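PDB 6GNF: glycogen synthase, which belongs to the starch and bacterial glycogen synthase family, two-domain glycosyltransferases of the GT-B fold, and holds adenosine-5'-diphosphate in a pocket. Local coordinates for residues T74-P79 with V89-S94; V146-P151 with M161-I166. All coordinates share one frame; numbering follows the deposited sequence.

Contact 1 (T74-P79 with V89-S94); sequences TEIIQP and VRYFHS. With SO4 (sulfate ion), chain G.
Thr74 and Tyr91 join the two strands of an antiparallel beta hairpin, 72-82 and 85-96, at the margin of the mixed sheet in the starch synthase catalytic domain. Tyr91 O is gripped twice by Thr74: the backbone N donates at 3.1 Å, nearly straight down the carbonyl bond, and OG1 donates at 2.9 Å from above the carbonyl plane. With chi1 at 68°, OG1 sits between the backbone N and the carbonyl carbon, where it also accepts from Ile76 N and closes an ST turn. Past this turn Tyr91 N reaches Ile76 O only weakly at 3.5 Å. Regular pairing begins with the non-hydrogen-bonded pair Ile77 and Arg90 and continues at the hydrogen-bonded pair Gln78 and Val89, with Gln78 N to Val89 O 3.0 Å. The Tyr91 ring is approached at its edge by Ile76, CG2 to CD2 3.7 Å. Gln78 runs alongside the ring in the same direction, its amide turned 31° from the ring plane. From the second shell, Ala142 O bonds the Tyr91 hydroxyl and Val146 packs on the ring, so the ring is held from the side of the helical segment as well. On the other face, Arg90 forms a salt bridge with Asp105, and Phe92 CE1 lies over one face of the Arg90 guanidinium, 3.8 Å above its plane and displaced toward the rim. At the guanidinium edge, Arg90 NH2 donates to O1 of a sulfate ion, most likely picked up from the crystallisation medium, at 3.1 Å.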
loop_
_atom_site.group_PDB
_atom_site.type_symbol
_atom_site.label_atom_id
_atom_site.label_comp_id
_atom_site.label_asym_id
_atom_site.label_seq_id
_atom_site.Cartn_x
_atom_site.Cartn_y
_atom_site.Cartn_z
ATOM N N THR A 74 -12.553 -17.101 19.625
ATOM C CA THR A 74 -12.808 -18.479 19.210
ATOM C C THR A 74 -12.496 -19.479 20.316
ATOM O O THR A 74 -12.852 -20.648 20.219
ATOM C CB THR A 74 -11.944 -18.881 18.020
ATOM O OG1 THR A 74 -10.580 -18.948 18.443
ATOM C CG2 THR A 74 -12.126 -17.904 16.843
ATOM N N GLU A 75 -11.812 -19.026 21.368
ATOM C CA GLU A 75 -11.353 -19.866 22.482
ATOM C C GLU A 75 -10.190 -20.783 22.108
ATOM O O GLU A 75 -9.719 -21.580 22.914
ATOM C CB GLU A 75 -12.492 -20.672 23.101
ATOM C CG GLU A 75 -13.591 -19.781 23.661
ATOM C CD GLU A 75 -13.229 -19.183 25.024
ATOM O OE1 GLU A 75 -13.984 -18.299 25.484
ATOM O OE2 GLU A 75 -12.204 -19.593 25.639
ATOM N N ILE A 76 -9.681 -20.637 20.898
ATOM C CA ILE A 76 -8.522 -21.390 20.467
ATOM C C ILE A 76 -7.266 -20.690 20.973
ATOM O O ILE A 76 -7.159 -19.468 20.903
ATOM C CB ILE A 76 -8.462 -21.468 18.930
ATOM C CG1 ILE A 76 -9.713 -22.158 18.386
ATOM C CG2 ILE A 76 -7.211 -22.204 18.481
ATOM C CD1 ILE A 76 -9.969 -21.914 16.916
ATOM N N ILE A 77 -6.315 -21.470 21.479
ATOM C CA ILE A 77 -4.988 -20.966 21.828
ATOM C C ILE A 77 -3.948 -21.784 21.093
ATOM O O ILE A 77 -4.130 -22.977 20.891
ATOM C CB ILE A 77 -4.694 -21.016 23.340
ATOM C CG1 ILE A 77 -4.648 -22.464 23.837
ATOM C CG2 ILE A 77 -5.723 -20.196 24.096
ATOM C CD1 ILE A 77 -4.626 -22.601 25.341
ATOM N N GLN A 78 -2.897 -21.124 20.628
ATOM C CA GLN A 78 -1.853 -21.777 19.869
ATOM C C GLN A 78 -0.490 -21.343 20.399
ATOM O O GLN A 78 -0.211 -20.155 20.470
ATOM C CB GLN A 78 -1.997 -21.395 18.398
ATOM C CG GLN A 78 -0.900 -21.902 17.486
ATOM C CD GLN A 78 -0.766 -23.409 17.540
ATOM O OE1 GLN A 78 -1.722 -24.129 17.826
ATOM N NE2 GLN A 78 0.455 -23.883 17.387
ATOM N N PRO A 79 0.378 -22.310 20.767
ATOM C CA PRO A 79 1.728 -21.918 21.174
ATOM C C PRO A 79 2.574 -21.424 19.995
ATOM O O PRO A 79 2.530 -22.006 18.915
ATOM C CB PRO A 79 2.316 -23.198 21.787
ATOM C CG PRO A 79 1.477 -24.306 21.274
ATOM C CD PRO A 79 0.117 -23.738 21.022
ATOM N N VAL A 89 -0.846 -17.407 21.437
ATOM C CA VAL A 89 -1.780 -16.437 20.873
ATOM C C VAL A 89 -3.203 -16.973 21.023
ATOM O O VAL A 89 -3.395 -18.177 21.192
ATOM C CB VAL A 89 -1.449 -16.103 19.405
ATOM C CG1 VAL A 89 -0.082 -15.443 19.321
ATOM C CG2 VAL A 89 -1.494 -17.341 18.521
ATOM N N ARG A 90 -4.174 -16.066 21.096
ATOM C CA ARG A 90 -5.584 -16.401 20.952
ATOM C C ARG A 90 -6.012 -15.921 19.574
ATOM O O ARG A 90 -5.357 -15.060 18.994
ATOM C CB ARG A 90 -6.427 -15.713 22.015
ATOM C CG ARG A 90 -6.131 -16.141 23.442
ATOM C CD ARG A 90 -7.072 -15.467 24.429
ATOM N NE ARG A 90 -6.971 -14.010 24.371
ATOM C CZ ARG A 90 -7.854 -13.153 24.896
ATOM N NH1 ARG A 90 -8.932 -13.588 25.538
ATOM N NH2 ARG A 90 -7.659 -11.842 24.774
ATOM N N TYR A 91 -7.059 -16.525 19.024
ATOM C CA TYR A 91 -7.592 -16.123 17.732
ATOM C C TYR A 91 -8.993 -15.567 17.911
ATOM O O TYR A 91 -9.846 -16.156 18.583
ATOM C CB TYR A 91 -7.631 -17.300 16.761
ATOM C CG TYR A 91 -6.280 -17.879 16.413
ATOM C CD1 TYR A 91 -5.440 -17.249 15.497
ATOM C CD2 TYR A 91 -5.855 -19.083 16.966
ATOM C CE1 TYR A 91 -4.204 -17.788 15.162
ATOM C CE2 TYR A 91 -4.614 -19.627 16.649
ATOM C CZ TYR A 91 -3.788 -18.981 15.744
ATOM O OH TYR A 91 -2.550 -19.540 15.422
ATOM N N PHE A 92 -9.210 -14.373 17.372
ATOM C CA PHE A 92 -10.534 -13.789 17.284
ATOM C C PHE A 92 -10.957 -13.879 15.827
ATOM O O PHE A 92 -10.112 -14.013 14.943
ATOM C CB PHE A 92 -10.525 -12.342 17.769
ATOM C CG PHE A 92 -10.464 -12.206 19.263
ATOM C CD1 PHE A 92 -9.326 -12.587 19.957
ATOM C CD2 PHE A 92 -11.533 -11.701 19.970
ATOM C CE1 PHE A 92 -9.259 -12.464 21.332
ATOM C CE2 PHE A 92 -11.481 -11.571 21.345
ATOM C CZ PHE A 92 -10.340 -11.957 22.029
ATOM N N HIS A 93 -12.256 -13.778 15.587
ATOM C CA HIS A 93 -12.828 -14.104 14.287
ATOM C C HIS A 93 -14.000 -13.191 13.980
ATOM O O HIS A 93 -14.874 -13.026 14.811
ATOM C CB HIS A 93 -13.268 -15.573 14.303
ATOM C CG HIS A 93 -13.847 -16.058 13.010
ATOM N ND1 HIS A 93 -14.547 -17.237 12.913
ATOM C CD2 HIS A 93 -13.839 -15.526 11.765
ATOM C CE1 HIS A 93 -14.950 -17.409 11.665
ATOM N NE2 HIS A 93 -14.534 -16.385 10.950
ATOM N N SER A 94 -13.964 -12.547 12.818
ATOM C CA SER A 94 -15.135 -11.856 12.286
ATOM C C SER A 94 -15.419 -12.326 10.868
ATOM O O SER A 94 -14.547 -12.910 10.225
ATOM C CB SER A 94 -14.998 -10.328 12.366
ATOM O OG SER A 94 -13.824 -9.844 11.749
HETATM S S SO4 G . -10.316 -9.044 25.462
HETATM O O1 SO4 G . -10.124 -10.443 25.923
HETATM O O2 SO4 G . -9.061 -8.462 24.924
HETATM O O3 SO4 G . -10.743 -8.236 26.625
HETATM O O4 SO4 G . -11.366 -9.003 24.418
#

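Contact 2 (V146-P151 with M161-I166); sequences VPLLVP and MGENTI. With SO4 (sulfate ion), chain H.
Pro147 faces three residues of the 161-166 loop and is the centre of this small interface. Its carbonyl points at the loop backbone, and Gly162 N donates to Pro147 O at 2.8 Å, tilted 32° from the carbonyl plane. Beside that bond, Pro147 CB rests against Met161 CB at 4.0 Å. The rest of the methionine then departs: CG is anti to the backbone N (chi1 179°), and the side chain packs against Asn23 and Leu152. The proline ring and Thr165 cross at about a right angle, with Pro147 CG 4.1 Å from Thr165 CG2. Thr165 is itself held by the loop, for its OG1 donates to Gly162 O at 2.7 Å from above the carbonyl plane and so ties the turn back on itself. Further out, Leu148 and Glu163 meet at a slant through aliphatic carbons only, CD2 to CG 3.7 Å, while Glu163 OE1 accepts from Phe191 N. A water bridges the backbones, accepting from Met161 N at 3.0 Å and donating to Val146 O and, at 2.6 Å, to Val150 O. Asn164, centre of an inverse gamma turn, bonds through ND2 to a sulfate ion; Asn23 ND2 also reaches this ion. The arrangement joins the single helical turn 146-149, through Pro147 and Leu148, to the loop entering strand 166-170, a parallel strand beside 23-27 in the Rossmann-like half of a GT-B fold.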
loop_
_atom_site.group_PDB
_atom_site.type_symbol
_atom_site.label_atom_id
_atom_site.label_comp_id
_atom_site.label_asym_id
_atom_site.label_seq_id
_atom_site.Cartn_x
_atom_site.Cartn_y
_atom_site.Cartn_z
ATOM N N VAL A 146 -3.867 -21.326 11.339
ATOM C CA VAL A 146 -5.265 -20.917 11.163
ATOM C C VAL A 146 -6.061 -21.870 10.263
ATOM O O VAL A 146 -7.194 -22.230 10.632
ATOM C CB VAL A 146 -5.378 -19.452 10.694
ATOM C CG1 VAL A 146 -6.774 -19.135 10.171
ATOM C CG2 VAL A 146 -5.031 -18.520 11.843
ATOM N N PRO A 147 -5.495 -22.269 9.105
ATOM C CA PRO A 147 -6.220 -23.237 8.278
ATOM C C PRO A 147 -6.471 -24.592 8.950
ATOM O O PRO A 147 -7.390 -25.306 8.544
ATOM C CB PRO A 147 -5.316 -23.405 7.056
ATOM C CG PRO A 147 -4.586 -22.105 6.967
ATOM C CD PRO A 147 -4.309 -21.754 8.407
ATOM N N LEU A 148 -5.715 -24.921 9.994
ATOM C CA LEU A 148 -5.884 -26.203 10.676
ATOM C C LEU A 148 -6.846 -26.128 11.858
ATOM O O LEU A 148 -7.445 -27.135 12.220
ATOM C CB LEU A 148 -4.531 -26.723 11.164
ATOM C CG LEU A 148 -3.416 -26.828 10.118
ATOM C CD1 LEU A 148 -2.107 -27.229 10.788
ATOM C CD2 LEU A 148 -3.783 -27.821 9.032
ATOM N N LEU A 149 -7.017 -24.937 12.440
ATOM C CA LEU A 149 -7.672 -24.797 13.747
ATOM C C LEU A 149 -8.984 -24.032 13.753
ATOM O O LEU A 149 -9.914 -24.388 14.488
ATOM C CB LEU A 149 -6.722 -24.092 14.720
ATOM C CG LEU A 149 -5.497 -24.825 15.256
ATOM C CD1 LEU A 149 -4.695 -23.929 16.191
ATOM C CD2 LEU A 149 -5.849 -26.148 15.909
ATOM N N VAL A 150 -9.087 -22.996 12.933
ATOM C CA VAL A 150 -10.190 -22.042 13.059
ATOM C C VAL A 150 -11.367 -22.378 12.128
ATOM O O VAL A 150 -11.254 -22.261 10.909
ATOM C CB VAL A 150 -9.702 -20.604 12.784
ATOM C CG1 VAL A 150 -10.834 -19.605 12.933
ATOM C CG2 VAL A 150 -8.562 -20.235 13.734
ATOM N N PRO A 151 -12.537 -22.722 12.699
ATOM C CA PRO A 151 -13.685 -23.006 11.846
ATOM C C PRO A 151 -14.219 -21.736 11.196
ATOM O O PRO A 151 -14.448 -20.725 11.865
ATOM C CB PRO A 151 -14.722 -23.581 12.809
ATOM C CG PRO A 151 -14.350 -23.031 14.142
ATOM C CD PRO A 151 -12.862 -22.858 14.130
ATOM N N MET A 161 -10.276 -24.589 7.089
ATOM C CA MET A 161 -9.871 -24.504 5.688
ATOM C C MET A 161 -9.111 -25.750 5.233
ATOM O O MET A 161 -9.296 -26.203 4.116
ATOM C CB MET A 161 -9.018 -23.253 5.456
ATOM C CG MET A 161 -8.538 -23.096 4.025
ATOM S SD MET A 161 -7.727 -21.525 3.689
ATOM C CE MET A 161 -9.165 -20.478 3.519
ATOM N N GLY A 162 -8.268 -26.302 6.099
ATOM C CA GLY A 162 -7.557 -27.543 5.792
ATOM C C GLY A 162 -6.194 -27.340 5.156
ATOM O O GLY A 162 -5.712 -26.218 5.019
ATOM N N GLU A 163 -5.586 -28.436 4.721
ATOM C CA GLU A 163 -4.189 -28.430 4.297
ATOM C C GLU A 163 -3.960 -28.055 2.840
ATOM O O GLU A 163 -2.832 -27.761 2.475
ATOM C CB GLU A 163 -3.544 -29.781 4.606
ATOM C CG GLU A 163 -3.508 -30.070 6.098
ATOM C CD GLU A 163 -2.742 -31.343 6.454
ATOM O OE1 GLU A 163 -1.573 -31.511 6.044
ATOM O OE2 GLU A 163 -3.330 -32.210 7.132
ATOM N N ASN A 164 -5.003 -28.073 2.014
ATOM C CA ASN A 164 -4.854 -27.699 0.606
ATOM C C ASN A 164 -5.063 -26.219 0.422
ATOM O O ASN A 164 -6.015 -25.789 -0.242
ATOM C CB ASN A 164 -5.803 -28.493 -0.274
ATOM C CG ASN A 164 -5.452 -29.966 -0.291
ATOM O OD1 ASN A 164 -4.286 -30.338 -0.411
ATOM N ND2 ASN A 164 -6.450 -30.805 -0.114
ATOM N N THR A 165 -4.133 -25.456 0.989
ATOM C CA THR A 165 -4.280 -24.029 1.148
ATOM C C THR A 165 -3.168 -23.284 0.430
ATOM O O THR A 165 -2.037 -23.741 0.413
ATOM C CB THR A 165 -4.264 -23.682 2.645
ATOM O OG1 THR A 165 -5.440 -24.244 3.242
ATOM C CG2 THR A 165 -4.232 -22.171 2.867
ATOM N N ILE A 166 -3.522 -22.153 -0.175
ATOM C CA ILE A 166 -2.562 -21.217 -0.734
ATOM C C ILE A 166 -2.428 -20.056 0.246
ATOM O O ILE A 166 -3.387 -19.321 0.476
ATOM C CB ILE A 166 -3.033 -20.681 -2.100
ATOM C CG1 ILE A 166 -3.131 -21.824 -3.112
ATOM C CG2 ILE A 166 -2.079 -19.614 -2.630
ATOM C CD1 ILE A 166 -3.847 -21.452 -4.389
HETATM S S SO4 H . -10.137 -29.438 0.019
HETATM O O1 SO4 H . -8.990 -29.624 0.933
HETATM O O2 SO4 H . -9.653 -29.508 -1.383
HETATM O O3 SO4 H . -10.779 -28.122 0.255
HETATM O O4 SO4 H . -11.122 -30.515 0.290
HETATM O O HOH W 1 -9.447 -22.413 9.013
#

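How the contacts relate
Both contacts are partly buried and touch each other, their centres about 14 Å apart. Contact 1 is built on strand pairing at the edge of the mixed sheet, with buried aromatic groups on one strand and exposed Ile77 and Arg90 on one face. Contact 2 is smaller, 226 Å² against 403 Å², and joins a helical turn to an irregular loop through one direct hydrogen bond, a bridging water and proline packing. Helix 146-149, which belongs to contact 2, also packs against the hairpin of contact 1: Leu149 lies on Ile76 and Gln78, with Ile76 CD1 3.5 Å from Leu149 O, while Pro147 faces the loop of contact 2.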